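Local structure of tapirin (Caldicellulosiruptor kristjanssonii, 6N2B) at residues 429-440 with 461-470; 503-511 with 522-532. The protein probably binds cellulose and so attaches the cells of this extremely thermophilic bacterium to plant material, through a C-terminal beta-helix domain that carries a calcium ion. All coordinates share one frame; numbering follows the deposited sequence. Where two conformers were deposited one is given.

Contact 1. Residues 429-440 with 461-470; sequences DPVGATTLGSVY and ELITEVNSKL. With CA (calcium ion), chain C.
This is a calcium-bridged contact. Glu465 of helix 461-470 meets the calcium loop that begins at Asp429 and runs into strand 436-441. Glu465 has CG anti to the backbone N (chi1 -179°). Its chain then bends at chi2 (83°), which carries the carboxylate off the helix to the ion. Glu465 OE1 binds calcium at 2.5 Å. The backbone O atoms of Asp429, Val431, Ala433 and Leu436 also bind it. Asp429 OD1 is the sixth ligand in the conformer given; the side chain was deposited in two.

The other oxygen is held by a second shell. Ser438 OG donates to Glu465 OE2 at 3.0 Å, on its anti lone pair. Lys469 NZ in turn donates to Ser438 OG at 2.8 Å. Lys469 NZ also makes a weak salt bridge to Asp429 OD2 (3.5 Å). These bonds probably fix the turn of the carboxylate. Gly432 CA lies 3.5 Å from Ser468 OG, and its backbone angles would press a CB against the preceding carbonyl O.

Near the ion, Leu436 CD1 lies 3.7 Å from Glu461 CB. At the far end, Tyr440 has Lys469 O over one ring face, and its CD2 is 3.5 Å from Leu470 CD2. Backbone carbonyls from a tight loop joined by carboxylates are characteristic of an all-oxygen calcium site.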
loop_
_atom_site.group_PDB
_atom_site.type_symbol
_atom_site.label_atom_id
_atom_site.label_comp_id
_atom_site.label_asym_id
_atom_site.label_seq_id
_atom_site.Cartn_x
_atom_site.Cartn_y
_atom_site.Cartn_z
ATOM N N ASP A 429 -26.040 11.759 13.961
ATOM C CA ASP A 429 -26.941 12.001 15.095
ATOM C C ASP A 429 -26.659 13.379 15.704
ATOM O O ASP A 429 -25.545 13.889 15.569
ATOM C CB ASP A 429 -26.842 10.930 16.208
ATOM C CG ASP A 429 -25.481 10.162 16.249
ATOM O OD1 ASP A 429 -24.517 10.647 16.887
ATOM O OD2 ASP A 429 -25.403 9.030 15.713
ATOM N N PRO A 430 -27.643 14.035 16.348
ATOM C CA PRO A 430 -27.331 15.297 17.043
ATOM C C PRO A 430 -26.631 15.097 18.371
ATOM O O PRO A 430 -26.060 16.066 18.888
ATOM C CB PRO A 430 -28.709 15.961 17.242
ATOM C CG PRO A 430 -29.663 15.180 16.404
ATOM C CD PRO A 430 -29.097 13.789 16.340
ATOM N N VAL A 431 -26.657 13.884 18.934
ATOM C CA VAL A 431 -25.794 13.564 20.070
ATOM C C VAL A 431 -24.331 13.764 19.692
ATOM O O VAL A 431 -23.858 13.237 18.683
ATOM C CB VAL A 431 -26.034 12.118 20.528
ATOM C CG1 VAL A 431 -25.394 11.888 21.877
ATOM C CG2 VAL A 431 -27.523 11.811 20.567
ATOM N N GLY A 432 -23.591 14.500 20.516
ATOM C CA GLY A 432 -22.189 14.668 20.159
ATOM C C GLY A 432 -22.027 15.629 18.990
ATOM O O GLY A 432 -22.844 16.530 18.779
ATOM N N ALA A 433 -20.954 15.437 18.219
ATOM C CA ALA A 433 -20.720 16.294 17.057
ATOM C C ALA A 433 -21.861 16.147 16.056
ATOM O O ALA A 433 -22.192 15.033 15.639
ATOM C CB ALA A 433 -19.384 15.959 16.390
ATOM N N THR A 434 -22.462 17.279 15.660
ATOM C CA THR A 434 -23.680 17.213 14.857
ATOM C C THR A 434 -23.406 16.833 13.406
ATOM O O THR A 434 -24.349 16.500 12.681
ATOM C CB THR A 434 -24.466 18.543 14.955
ATOM O OG1 THR A 434 -23.784 19.594 14.268
ATOM C CG2 THR A 434 -24.644 18.964 16.419
ATOM N N THR A 435 -22.141 16.838 12.983
ATOM C CA THR A 435 -21.744 16.351 11.662
ATOM C C THR A 435 -21.569 14.837 11.618
ATOM O O THR A 435 -21.778 14.227 10.561
ATOM C CB THR A 435 -20.437 17.017 11.242
ATOM O OG1 THR A 435 -20.639 18.431 11.173
ATOM C CG2 THR A 435 -19.953 16.491 9.887
ATOM N N LEU A 436 -21.192 14.215 12.738
ATOM C CA LEU A 436 -20.828 12.804 12.771
ATOM C C LEU A 436 -21.977 11.929 13.257
ATOM O O LEU A 436 -22.892 12.377 13.945
ATOM C CB LEU A 436 -19.620 12.569 13.676
ATOM C CG LEU A 436 -18.372 13.427 13.525
ATOM C CD1 LEU A 436 -17.327 13.010 14.571
ATOM C CD2 LEU A 436 -17.817 13.296 12.124
ATOM N N GLY A 437 -21.915 10.660 12.871
ATOM C CA GLY A 437 -22.688 9.630 13.523
ATOM C C GLY A 437 -21.758 8.531 13.996
ATOM O O GLY A 437 -20.616 8.427 13.559
ATOM N N SER A 438 -22.259 7.705 14.901
ATOM C CA SER A 438 -21.453 6.574 15.321
ATOM C C SER A 438 -22.343 5.452 15.831
ATOM O O SER A 438 -23.505 5.658 16.183
ATOM C CB SER A 438 -20.434 6.979 16.395
ATOM O OG SER A 438 -21.076 7.568 17.509
ATOM N N VAL A 439 -21.759 4.258 15.839
ATOM C CA VAL A 439 -22.259 3.074 16.526
ATOM C C VAL A 439 -21.111 2.515 17.358
ATOM O O VAL A 439 -19.966 2.491 16.891
ATOM C CB VAL A 439 -22.754 2.024 15.515
ATOM C CG1 VAL A 439 -22.970 0.662 16.185
ATOM C CG2 VAL A 439 -23.998 2.533 14.813
ATOM N N TYR A 440 -21.401 2.073 18.584
ATOM C CA TYR A 440 -20.352 1.583 19.469
ATOM C C TYR A 440 -20.716 0.226 20.052
ATOM O O TYR A 440 -21.848 -0.239 19.944
ATOM C CB TYR A 440 -20.053 2.575 20.597
ATOM C CG TYR A 440 -21.141 2.748 21.637
ATOM C CD1 TYR A 440 -22.182 3.660 21.446
ATOM C CD2 TYR A 440 -21.105 2.030 22.831
ATOM C CE1 TYR A 440 -23.164 3.830 22.397
ATOM C CE2 TYR A 440 -22.079 2.204 23.796
ATOM C CZ TYR A 440 -23.110 3.104 23.574
ATOM O OH TYR A 440 -24.087 3.268 24.540
ATOM N N GLU A 461 -14.343 17.288 16.492
ATOM C CA GLU A 461 -15.576 16.522 16.356
ATOM C C GLU A 461 -15.457 15.143 16.987
ATOM O O GLU A 461 -16.385 14.675 17.657
ATOM C CB GLU A 461 -15.929 16.408 14.888
ATOM C CG GLU A 461 -16.235 17.744 14.286
ATOM C CD GLU A 461 -16.319 17.669 12.792
ATOM O OE1 GLU A 461 -15.746 16.695 12.232
ATOM O OE2 GLU A 461 -16.954 18.573 12.193
ATOM N N LEU A 462 -14.310 14.493 16.793
ATOM C CA LEU A 462 -14.086 13.144 17.304
ATOM C C LEU A 462 -14.138 13.096 18.830
ATOM O O LEU A 462 -14.741 12.185 19.408
ATOM C CB LEU A 462 -12.740 12.647 16.792
ATOM C CG LEU A 462 -12.366 11.184 16.778
ATOM C CD1 LEU A 462 -13.424 10.376 16.055
ATOM C CD2 LEU A 462 -11.021 11.068 16.087
ATOM N N ILE A 463 -13.489 14.052 19.498
ATOM C CA ILE A 463 -13.559 14.131 20.956
ATOM C C ILE A 463 -15.009 14.328 21.413
ATOM O O ILE A 463 -15.483 13.660 22.344
ATOM C CB ILE A 463 -12.645 15.260 21.475
ATOM C CG1 ILE A 463 -11.180 14.955 21.178
ATOM C CG2 ILE A 463 -12.833 15.472 22.951
ATOM C CD1 ILE A 463 -10.332 16.190 21.161
ATOM N N THR A 464 -15.736 15.241 20.757
ATOM C CA THR A 464 -17.142 15.435 21.092
ATOM C C THR A 464 -17.939 14.147 20.897
ATOM O O THR A 464 -18.600 13.665 21.827
ATOM C CB THR A 464 -17.741 16.570 20.252
ATOM O OG1 THR A 464 -17.044 17.795 20.519
ATOM C CG2 THR A 464 -19.212 16.763 20.583
ATOM N N GLU A 465 -17.880 13.569 19.695
ATOM C CA GLU A 465 -18.721 12.420 19.381
ATOM C C GLU A 465 -18.409 11.230 20.281
ATOM O O GLU A 465 -19.320 10.628 20.861
ATOM C CB GLU A 465 -18.563 12.031 17.916
ATOM C CG GLU A 465 -19.430 10.855 17.518
ATOM C CD GLU A 465 -20.839 11.300 17.186
ATOM O OE1 GLU A 465 -21.037 12.538 17.144
ATOM O OE2 GLU A 465 -21.728 10.436 16.962
ATOM N N VAL A 466 -17.132 10.870 20.414
ATOM C CA VAL A 466 -16.786 9.674 21.184
ATOM C C VAL A 466 -17.262 9.801 22.633
ATOM O O VAL A 466 -17.923 8.903 23.164
ATOM C CB VAL A 466 -15.269 9.392 21.097
ATOM C CG1 VAL A 466 -14.844 8.392 22.144
ATOM C CG2 VAL A 466 -14.882 8.871 19.703
ATOM N N ASN A 467 -16.947 10.922 23.288
ATOM C CA ASN A 467 -17.345 11.111 24.685
ATOM C C ASN A 467 -18.851 11.052 24.869
ATOM O O ASN A 467 -19.339 10.591 25.906
ATOM C CB ASN A 467 -16.856 12.463 25.205
ATOM C CG ASN A 467 -15.452 12.411 25.707
ATOM O OD1 ASN A 467 -15.157 11.806 26.753
ATOM N ND2 ASN A 467 -14.555 13.082 24.972
ATOM N N SER A 468 -19.604 11.583 23.912
ATOM C CA SER A 468 -21.049 11.556 24.063
ATOM C C SER A 468 -21.571 10.122 24.106
ATOM O O SER A 468 -22.495 9.812 24.868
ATOM C CB SER A 468 -21.700 12.329 22.926
ATOM O OG SER A 468 -21.545 11.602 21.711
ATOM N N LYS A 469 -20.991 9.230 23.291
ATOM C CA LYS A 469 -21.517 7.875 23.209
ATOM C C LYS A 469 -21.005 6.998 24.338
ATOM O O LYS A 469 -21.737 6.117 24.814
ATOM C CB LYS A 469 -21.179 7.230 21.863
ATOM C CG LYS A 469 -21.788 7.954 20.637
ATOM C CD LYS A 469 -23.299 8.030 20.728
ATOM C CE LYS A 469 -23.948 8.397 19.423
ATOM N NZ LYS A 469 -23.767 7.417 18.313
ATOM N N LEU A 470 -19.775 7.246 24.805
ATOM C CA LEU A 470 -19.102 6.353 25.735
ATOM C C LEU A 470 -19.023 6.876 27.155
ATOM O O LEU A 470 -18.617 6.121 28.047
ATOM C CB LEU A 470 -17.684 6.070 25.244
ATOM C CG LEU A 470 -17.561 5.498 23.834
ATOM C CD1 LEU A 470 -16.140 4.991 23.634
ATOM C CD2 LEU A 470 -18.574 4.387 23.577
HETATM CA CA CA C . -23.423 12.822 16.519
HETATM O O HOH W 1 -25.178 6.161 24.488
HETATM O O HOH W 2 -22.808 4.985 27.151
#

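Contact 2. Residues 503-511 with 522-532; sequences GKLVIEGAI and ISGAGIELIYK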
loop_
_atom_site.group_PDB
_atom_site.type_symbol
_atom_site.label_atom_id
_atom_site.label_comp_id
_atom_site.label_asym_id
_atom_site.label_seq_id
_atom_site.Cartn_x
_atom_site.Cartn_y
_atom_site.Cartn_z
ATOM N N GLY A 503 5.503 10.589 19.645
ATOM C CA GLY A 503 5.012 11.685 18.828
ATOM C C GLY A 503 4.018 11.266 17.767
ATOM O O GLY A 503 3.939 11.903 16.708
ATOM N N LYS A 504 3.252 10.206 18.016
ATOM C CA LYS A 504 2.334 9.676 17.021
ATOM C C LYS A 504 0.925 9.520 17.587
ATOM O O LYS A 504 0.736 9.143 18.745
ATOM C CB LYS A 504 2.803 8.312 16.483
ATOM C CG LYS A 504 4.163 8.284 15.814
ATOM C CD LYS A 504 4.301 7.012 14.986
ATOM C CE LYS A 504 5.734 6.742 14.547
ATOM N NZ LYS A 504 6.587 7.960 14.527
ATOM N N LEU A 505 -0.058 9.817 16.755
ATOM C CA LEU A 505 -1.425 9.379 16.978
ATOM C C LEU A 505 -1.519 7.885 16.700
ATOM O O LEU A 505 -1.265 7.452 15.576
ATOM C CB LEU A 505 -2.323 10.143 16.025
ATOM C CG LEU A 505 -3.717 10.551 16.397
ATOM C CD1 LEU A 505 -3.759 10.945 17.866
ATOM C CD2 LEU A 505 -4.028 11.729 15.482
ATOM N N VAL A 506 -1.878 7.086 17.693
ATOM C CA VAL A 506 -1.957 5.634 17.524
ATOM C C VAL A 506 -3.429 5.227 17.377
ATOM O O VAL A 506 -4.165 5.097 18.361
ATOM C CB VAL A 506 -1.269 4.900 18.675
ATOM C CG1 VAL A 506 -1.431 3.414 18.509
ATOM C CG2 VAL A 506 0.204 5.270 18.722
ATOM N N ILE A 507 -3.868 4.999 16.144
ATOM C CA ILE A 507 -5.215 4.524 15.871
ATOM C C ILE A 507 -5.176 3.016 15.671
ATOM O O ILE A 507 -4.542 2.525 14.727
ATOM C CB ILE A 507 -5.811 5.210 14.638
ATOM C CG1 ILE A 507 -5.833 6.730 14.831
ATOM C CG2 ILE A 507 -7.200 4.655 14.367
ATOM C CD1 ILE A 507 -5.734 7.507 13.540
ATOM N N GLU A 508 -5.871 2.282 16.537
ATOM C CA GLU A 508 -6.014 0.837 16.421
ATOM C C GLU A 508 -7.412 0.545 15.878
ATOM O O GLU A 508 -8.414 0.798 16.564
ATOM C CB GLU A 508 -5.809 0.162 17.774
ATOM C CG GLU A 508 -4.497 0.506 18.472
ATOM C CD GLU A 508 -4.062 -0.571 19.481
ATOM O OE1 GLU A 508 -4.588 -1.701 19.401
ATOM O OE2 GLU A 508 -3.195 -0.302 20.348
ATOM N N GLY A 509 -7.484 -0.001 14.655
ATOM C CA GLY A 509 -8.753 -0.252 13.995
ATOM C C GLY A 509 -8.610 -0.206 12.486
ATOM O O GLY A 509 -7.901 -1.047 11.932
ATOM N N ALA A 510 -9.254 0.743 11.802
ATOM C CA ALA A 510 -9.165 0.807 10.344
ATOM C C ALA A 510 -9.848 2.079 9.860
ATOM O O ALA A 510 -10.627 2.696 10.584
ATOM C CB ALA A 510 -9.795 -0.416 9.666
ATOM N N ILE A 511 -9.549 2.454 8.619
ATOM C CA ILE A 511 -10.035 3.689 8.013
ATOM C C ILE A 511 -10.641 3.346 6.657
ATOM O O ILE A 511 -9.961 2.786 5.790
ATOM C CB ILE A 511 -8.915 4.733 7.865
ATOM C CG1 ILE A 511 -8.232 4.956 9.220
ATOM C CG2 ILE A 511 -9.453 6.036 7.326
ATOM C CD1 ILE A 511 -6.960 5.781 9.158
ATOM N N ILE A 522 -2.444 16.250 9.307
ATOM C CA ILE A 522 -2.193 16.311 10.737
ATOM C C ILE A 522 -1.028 17.255 10.953
ATOM O O ILE A 522 -0.117 17.338 10.124
ATOM C CB ILE A 522 -1.926 14.899 11.313
ATOM C CG1 ILE A 522 -1.576 14.972 12.794
ATOM C CG2 ILE A 522 -0.828 14.245 10.561
ATOM C CD1 ILE A 522 -1.477 13.615 13.461
ATOM N N SER A 523 -1.067 17.979 12.066
ATOM C CA SER A 523 -0.100 19.020 12.385
ATOM C C SER A 523 0.790 18.553 13.527
ATOM O O SER A 523 0.306 18.345 14.645
ATOM C CB SER A 523 -0.816 20.310 12.766
ATOM O OG SER A 523 -1.991 20.443 11.986
ATOM N N GLY A 524 2.082 18.396 13.246
ATOM C CA GLY A 524 3.053 18.127 14.287
ATOM C C GLY A 524 3.022 16.745 14.902
ATOM O O GLY A 524 3.355 16.608 16.084
ATOM N N ALA A 525 2.648 15.714 14.142
ATOM C CA ALA A 525 2.666 14.346 14.656
ATOM C C ALA A 525 2.482 13.361 13.508
ATOM O O ALA A 525 1.908 13.697 12.472
ATOM C CB ALA A 525 1.579 14.122 15.718
ATOM N N GLY A 526 2.987 12.149 13.700
ATOM C CA GLY A 526 2.746 11.070 12.773
ATOM C C GLY A 526 1.596 10.168 13.200
ATOM O O GLY A 526 1.148 10.187 14.341
ATOM N N ILE A 527 1.104 9.379 12.250
ATOM C CA ILE A 527 0.058 8.394 12.502
ATOM C C ILE A 527 0.701 7.018 12.547
ATOM O O ILE A 527 1.513 6.678 11.681
ATOM C CB ILE A 527 -1.025 8.438 11.414
ATOM C CG1 ILE A 527 -1.442 9.878 11.131
ATOM C CG2 ILE A 527 -2.198 7.554 11.800
ATOM C CD1 ILE A 527 -2.433 10.420 12.068
ATOM N N GLU A 528 0.337 6.229 13.538
ATOM C CA GLU A 528 0.654 4.810 13.576
ATOM C C GLU A 528 -0.696 4.113 13.575
ATOM O O GLU A 528 -1.348 4.039 14.618
ATOM C CB GLU A 528 1.482 4.471 14.810
ATOM C CG GLU A 528 1.506 2.993 15.227
ATOM C CD GLU A 528 2.728 2.257 14.713
ATOM O OE1 GLU A 528 3.757 2.938 14.437
ATOM O OE2 GLU A 528 2.653 1.007 14.575
ATOM N N LEU A 529 -1.135 3.638 12.409
ATOM C CA LEU A 529 -2.417 2.945 12.272
ATOM C C LEU A 529 -2.184 1.441 12.389
ATOM O O LEU A 529 -1.614 0.819 11.487
ATOM C CB LEU A 529 -3.082 3.280 10.941
ATOM C CG LEU A 529 -4.270 2.394 10.545
ATOM C CD1 LEU A 529 -5.394 2.583 11.527
ATOM C CD2 LEU A 529 -4.775 2.724 9.166
ATOM N N ILE A 530 -2.623 0.850 13.489
ATOM C CA ILE A 530 -2.438 -0.578 13.736
ATOM C C ILE A 530 -3.741 -1.284 13.385
ATOM O O ILE A 530 -4.750 -1.106 14.072
ATOM C CB ILE A 530 -2.039 -0.855 15.195
ATOM C CG1 ILE A 530 -0.867 0.025 15.618
ATOM C CG2 ILE A 530 -1.715 -2.324 15.397
ATOM C CD1 ILE A 530 -0.240 -0.419 16.929
ATOM N N TYR A 531 -3.729 -2.107 12.341
ATOM C CA TYR A 531 -4.959 -2.779 11.929
ATOM C C TYR A 531 -5.475 -3.691 13.044
ATOM O O TYR A 531 -4.712 -4.436 13.667
ATOM C CB TYR A 531 -4.724 -3.571 10.638
ATOM C CG TYR A 531 -5.817 -4.578 10.324
ATOM C CD1 TYR A 531 -7.018 -4.177 9.743
ATOM C CD2 TYR A 531 -5.645 -5.936 10.612
ATOM C CE1 TYR A 531 -8.012 -5.099 9.460
ATOM C CE2 TYR A 531 -6.617 -6.854 10.338
ATOM C CZ TYR A 531 -7.810 -6.438 9.767
ATOM O OH TYR A 531 -8.803 -7.362 9.491
ATOM N N LYS A 532 -6.770 -3.598 13.320
ATOM C CA LYS A 532 -7.456 -4.526 14.217
ATOM C C LYS A 532 -8.823 -4.826 13.619
ATOM O O LYS A 532 -9.640 -3.913 13.451
ATOM C CB LYS A 532 -7.603 -3.961 15.638
ATOM C CG LYS A 532 -6.286 -3.733 16.384
ATOM C CD LYS A 532 -5.720 -5.021 16.984
ATOM C CE LYS A 532 -4.323 -4.808 17.571
ATOM N NZ LYS A 532 -3.781 -5.971 18.360
#
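Ile507 meets Leu529, and Leu505 meets Ile527, on one face of two parallel strands, 504-508 and 526-531. The strands pair in register, Lys504 with Gly526 through Glu508 with Ile530, as neighbouring rungs of a parallel beta-helix do. Phe489 and Phe221 cover parts of this face. Lys504, Val506, Glu508, Glu528 and Ile530 lie on the other. Backbone N-H...O bonds run back and forth between the strands, starting at Gly503 O.

Leu529 reaches across to the first strand. Its CB is 4.1 Å from Ile507 O. CG, anti to the backbone N (chi1 167°), is 4.2 Å from the same oxygen. The two methyls then part. CD1 stays beside that oxygen and meets Ile507 CG2 at 4.0 Å. CD2 goes past the corner and touches Ile511 CD1 at 3.8 Å. With an alanine here, Ile507 CG2 and Ile511 CD1 would probably lose the methyls they pack against, and a gap would open at the corner.

Toward the start of strand 504-508, Leu505 CD2 meets Ile522 CD1 at 3.8 Å. On the other face, Lys504 CD lies 3.8 Å from Glu528 CB. The carboxylate of Glu528 forms a salt bridge with Arg224.

The chain turns at Gly509, in a backbone conformation where a CB would collide with the preceding carbonyl O. The ladder ends there, where Lys532 N donates to Gly509 O at 3.1 Å.

How the contacts relate
The two contacts follow one another along the chain and neither nest nor cross. Contact 1 opens at Asp429 and closes when helix 459-470 returns to the calcium loop. The 20 residues between include strand 448-453, which pairs antiparallel with strand 436-441. After the helix, strand 478-483 runs parallel to 448-453 and also pairs with 510-513, whose first residues belong to contact 2. Contact 2 closes a shorter loop of 10 residues between 503-511 and 522-532. Strand 526-531 also pairs with 221-224, from early in the chain. Contact 1 thus ties helix 459-470 to the calcium loop and strand 436-441, and contact 2 joins two rungs. Their centres are about 19 Å apart, and they do not touch.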